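Side-chain contacts in haloacid dehalogenase/epoxide hydrolase family (Corynebacterium glutamicum ATCC 13032, PDB 2PR7), which is of uncharacterised function but is probably a metal-dependent hydrolase of the haloacid dehalogenase-like type, built on a parallel α/β fold: residues D8-G11 with V12-T16; R21-R24 with N25-A28. One frame throughout, in Å; residues are numbered along the deposited sequence.

Contact 1: residues D8-G11 with V12-T16. With CA (calcium ion), chain C; EDO (1,2-ethanediol), chain D.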
# COMPACT_ATOMS: atom_id res chain seq x y z
N ASP A 8 -3.13 0.76 1.91
CA ASP A 8 -3.86 1.70 2.75
C ASP A 8 -3.32 1.58 4.13
O ASP A 8 -2.61 0.63 4.46
CB ASP A 8 -5.38 1.48 2.73
CG ASP A 8 -6.14 2.72 3.21
OD1 ASP A 8 -5.52 3.77 3.59
OD2 ASP A 8 -7.33 2.68 3.18
N TYR A 9 -3.59 2.59 4.96
CA TYR A 9 -3.24 2.51 6.36
C TYR A 9 -4.46 2.01 7.17
O TYR A 9 -4.46 0.88 7.68
CB TYR A 9 -2.75 3.89 6.87
CG TYR A 9 -2.36 3.83 8.27
CD1 TYR A 9 -1.13 3.30 8.63
CD2 TYR A 9 -3.23 4.26 9.28
CE1 TYR A 9 -0.76 3.23 9.94
CE2 TYR A 9 -2.88 4.18 10.60
CZ TYR A 9 -1.64 3.67 10.93
OH TYR A 9 -1.26 3.61 12.25
N ALA A 10 -5.53 2.83 7.29
CA ALA A 10 -6.64 2.50 8.16
C ALA A 10 -7.35 1.27 7.62
O ALA A 10 -7.70 1.22 6.45
CB ALA A 10 -7.63 3.70 8.24
N GLY A 11 -7.56 0.28 8.46
CA GLY A 11 -8.18 -0.94 7.98
C GLY A 11 -7.25 -1.97 7.35
O GLY A 11 -7.70 -3.09 6.99
N VAL A 12 -5.97 -1.62 7.22
CA VAL A 12 -5.02 -2.55 6.65
C VAL A 12 -3.82 -2.69 7.58
O VAL A 12 -3.48 -3.82 7.97
CB VAL A 12 -4.59 -2.09 5.23
CG1 VAL A 12 -3.49 -3.04 4.70
CG2 VAL A 12 -5.82 -1.98 4.24
N LEU A 13 -3.18 -1.58 7.95
CA LEU A 13 -1.91 -1.59 8.69
C LEU A 13 -2.10 -1.23 10.15
O LEU A 13 -1.14 -1.18 10.93
CB LEU A 13 -0.91 -0.58 8.05
CG LEU A 13 -0.49 -0.88 6.60
CD1 LEU A 13 0.38 0.28 6.02
CD2 LEU A 13 0.24 -2.25 6.50
N ASP A 14 -3.33 -0.95 10.57
CA ASP A 14 -3.56 -0.53 11.94
C ASP A 14 -4.39 -1.49 12.80
O ASP A 14 -5.08 -1.05 13.73
CB ASP A 14 -4.21 0.84 11.95
CG ASP A 14 -5.56 0.83 11.37
OD1 ASP A 14 -6.00 -0.14 10.68
OD2 ASP A 14 -6.28 1.84 11.62
N GLY A 15 -4.30 -2.78 12.49
CA GLY A 15 -5.04 -3.83 13.17
C GLY A 15 -4.41 -4.28 14.46
O GLY A 15 -3.73 -3.54 15.15
N THR A 16 -4.63 -5.55 14.77
CA THR A 16 -4.08 -6.12 15.99
C THR A 16 -2.54 -6.11 15.93
O THR A 16 -1.93 -5.98 14.85
CB THR A 16 -4.50 -7.57 16.17
OG1 THR A 16 -4.04 -8.36 15.05
CG2 THR A 16 -6.07 -7.64 16.33
CA CA C . -8.94 1.83 4.44
C1 EDO D . 2.64 -0.81 10.94
O1 EDO D . 2.81 -1.29 12.27
C2 EDO D . 2.56 -2.05 10.09
O2 EDO D . 1.22 -2.57 10.22
O HOH W 1 -10.14 3.86 5.08
O HOH W 2 -11.00 2.06 6.18
O HOH W 3 -10.13 1.95 2.32
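D14 folds back against the tight turn that Y9 begins, and each part of its side chain meets something different. Its CB rests against the aromatic ring of Y9, 3.8 Å from CE2, with ring and carboxylate planes 54° apart. Beyond it, CG sits between the backbone N and the carbonyl carbon of its own residue (chi1 65°), which turns the carboxylate toward the turn. OD1 takes the N-H of G11 at 2.7 Å, on its syn side but 34° out of the carboxylate plane, while OD2 lies 3.5 Å from A10 CA. The turn itself is gathered on Y9 O, which accepts V12 N at 3.0 Å from above the carbonyl plane and L13 N at 2.8 Å within that plane. L13 CB lies near Y9 CD1, and the ring continues onto I39, I52 and L55. D8 OD2 binds the calcium ion at 2.2 Å, and A10 O binds it at 2.4 Å; D99 and three waters complete the site. D8 OD1 instead accepts Y9 N. In position the turn matches the helical squiggle that follows the first strand in haloacid dehalogenase-like proteins. Two donors on Y9 O and a carboxylate on G11 N thus brace the backbone that presents A10 O to the metal.

Contact 2: residues R21-R24 with N25-A28. With EDO (1,2-ethanediol), chain D.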
# COMPACT_ATOMS: atom_id res chain seq x y z
N ARG A 21 2.63 -7.00 13.22
CA ARG A 21 3.92 -7.75 13.13
C ARG A 21 4.03 -8.45 11.78
O ARG A 21 5.11 -8.47 11.15
CB ARG A 21 4.10 -8.74 14.29
CG ARG A 21 4.40 -8.13 15.66
CD ARG A 21 4.75 -9.18 16.72
NE ARG A 21 3.67 -10.16 16.97
CZ ARG A 21 2.75 -10.04 17.92
NH1 ARG A 21 2.69 -8.97 18.69
NH2 ARG A 21 1.83 -10.98 18.08
N ARG A 22 2.96 -9.11 11.36
CA ARG A 22 2.92 -9.79 10.06
C ARG A 22 3.15 -8.83 8.88
O ARG A 22 3.94 -9.09 8.00
CB ARG A 22 1.66 -10.68 9.90
CG ARG A 22 1.59 -11.82 10.83
CD ARG A 22 0.31 -12.58 10.61
NE ARG A 22 0.34 -13.40 9.39
CZ ARG A 22 -0.67 -14.18 9.02
NH1 ARG A 22 -1.76 -14.19 9.76
NH2 ARG A 22 -0.61 -14.91 7.90
N TRP A 23 2.57 -7.67 8.95
CA TRP A 23 2.74 -6.66 7.91
C TRP A 23 4.16 -6.14 7.91
O TRP A 23 4.72 -5.95 6.85
CB TRP A 23 1.80 -5.51 8.19
CG TRP A 23 0.57 -5.61 7.35
CD1 TRP A 23 -0.70 -5.83 7.77
CD2 TRP A 23 0.51 -5.54 5.90
NE1 TRP A 23 -1.56 -5.86 6.68
CE2 TRP A 23 -0.84 -5.67 5.52
CE3 TRP A 23 1.48 -5.31 4.91
CZ2 TRP A 23 -1.28 -5.60 4.18
CZ3 TRP A 23 1.06 -5.23 3.58
CH2 TRP A 23 -0.32 -5.42 3.22
N ARG A 24 4.76 -5.96 9.09
CA ARG A 24 6.12 -5.44 9.15
C ARG A 24 7.10 -6.41 8.53
O ARG A 24 8.00 -6.04 7.79
CB ARG A 24 6.51 -5.08 10.57
CG ARG A 24 5.90 -3.76 10.99
CD ARG A 24 6.28 -3.39 12.36
NE ARG A 24 5.64 -2.12 12.74
CZ ARG A 24 6.27 -0.97 12.94
NH1 ARG A 24 7.60 -0.88 12.86
NH2 ARG A 24 5.56 0.11 13.26
N ASN A 25 6.88 -7.70 8.74
CA ASN A 25 7.72 -8.71 8.17
C ASN A 25 7.51 -8.78 6.65
O ASN A 25 8.48 -8.93 5.90
CB ASN A 25 7.44 -10.06 8.87
CG ASN A 25 8.30 -11.15 8.37
OD1 ASN A 25 9.52 -11.08 8.47
ND2 ASN A 25 7.68 -12.18 7.80
N LEU A 26 6.28 -8.69 6.22
CA LEU A 26 5.99 -8.72 4.80
C LEU A 26 6.62 -7.51 4.08
O LEU A 26 7.30 -7.67 3.07
CB LEU A 26 4.48 -8.74 4.60
CG LEU A 26 3.93 -8.80 3.19
CD1 LEU A 26 4.45 -10.07 2.49
CD2 LEU A 26 2.41 -8.76 3.28
N LEU A 27 6.45 -6.31 4.63
CA LEU A 27 7.01 -5.10 4.03
C LEU A 27 8.52 -5.17 4.03
O LEU A 27 9.15 -4.67 3.08
CB LEU A 27 6.52 -3.84 4.74
CG LEU A 27 5.01 -3.50 4.57
CD1 LEU A 27 4.61 -2.45 5.60
CD2 LEU A 27 4.73 -3.04 3.14
N ALA A 28 9.13 -5.70 5.08
CA ALA A 28 10.57 -5.85 5.09
C ALA A 28 11.05 -6.79 4.00
O ALA A 28 12.07 -6.52 3.33
CB ALA A 28 11.04 -6.36 6.37
C1 EDO D . 2.64 -0.81 10.94
O1 EDO D . 2.81 -1.29 12.27
C2 EDO D . 2.56 -2.05 10.09
O2 EDO D . 1.22 -2.57 10.22
O HOH W 4 4.68 -11.87 7.92
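R22 O is gripped twice: L26 N bonds to it at 3.0 Å, and a water donates to it at 2.9 Å. The same water accepts from N25 ND2 at 3.0 Å, so the N25 amide reaches the R22 carbonyl through a water bridge along the outer side of the helix. Around these bonds runs the regular i to i+4 ladder, in which N25, L26, L27 and A28 donate to R21, R22, W23 and R24; the link from L27 N to W23 O is the shortest and straightest, at 2.8 Å and 170°.

The buried face belongs to W23. L26 and W23 lie side by side, pointing the same way. With its CG anti to the backbone N (chi1 -179°), L26 brings CD2 to the six-membered ring, 4.2 Å from the centroid and 30° off its normal, an off-centre CH-pi contact. L27 comes to the rim instead, its CG near the ring plane and 4.0 Å from CE3. F120 meets the indole edge-to-face, and W23 NE1 bonds to Y117 OH.

R24 stretches away with CG to NE extended. Its NE donates to O1 of the 1,2-ethanediol at 3.0 Å, near the guanidinium plane, with a weaker bond from NH2. The guanidinium of R22 forms salt bridges with the C-terminal carboxylate of F137 and with D121. The helix is therefore two-faced: an indole and two leucines, with the indole N-H satisfied, lie buried, whereas R22, R24 and N25 turn their polar ends to carboxylates, a small diol probably from the crystallisation liquor, and water.

Strand 4-7, the central strand of the parallel sheet, leads into contact 1, which closes its short turn within the loop at the strand's end and finishes at T16, whose hydroxyl caps helix 17-32. Contact 2 then closes successive turns of that same helix, on the way to strand 36-41. The two contacts follow in series and neither encloses nor crosses the other, yet they meet in space: L13 and V12 pack on W23, and the 1,2-ethanediol bonds to both L13 O and R24. Together they occupy the first beta-alpha-beta unit, joining the calcium-binding loop to a helix that packs against helix 120-131.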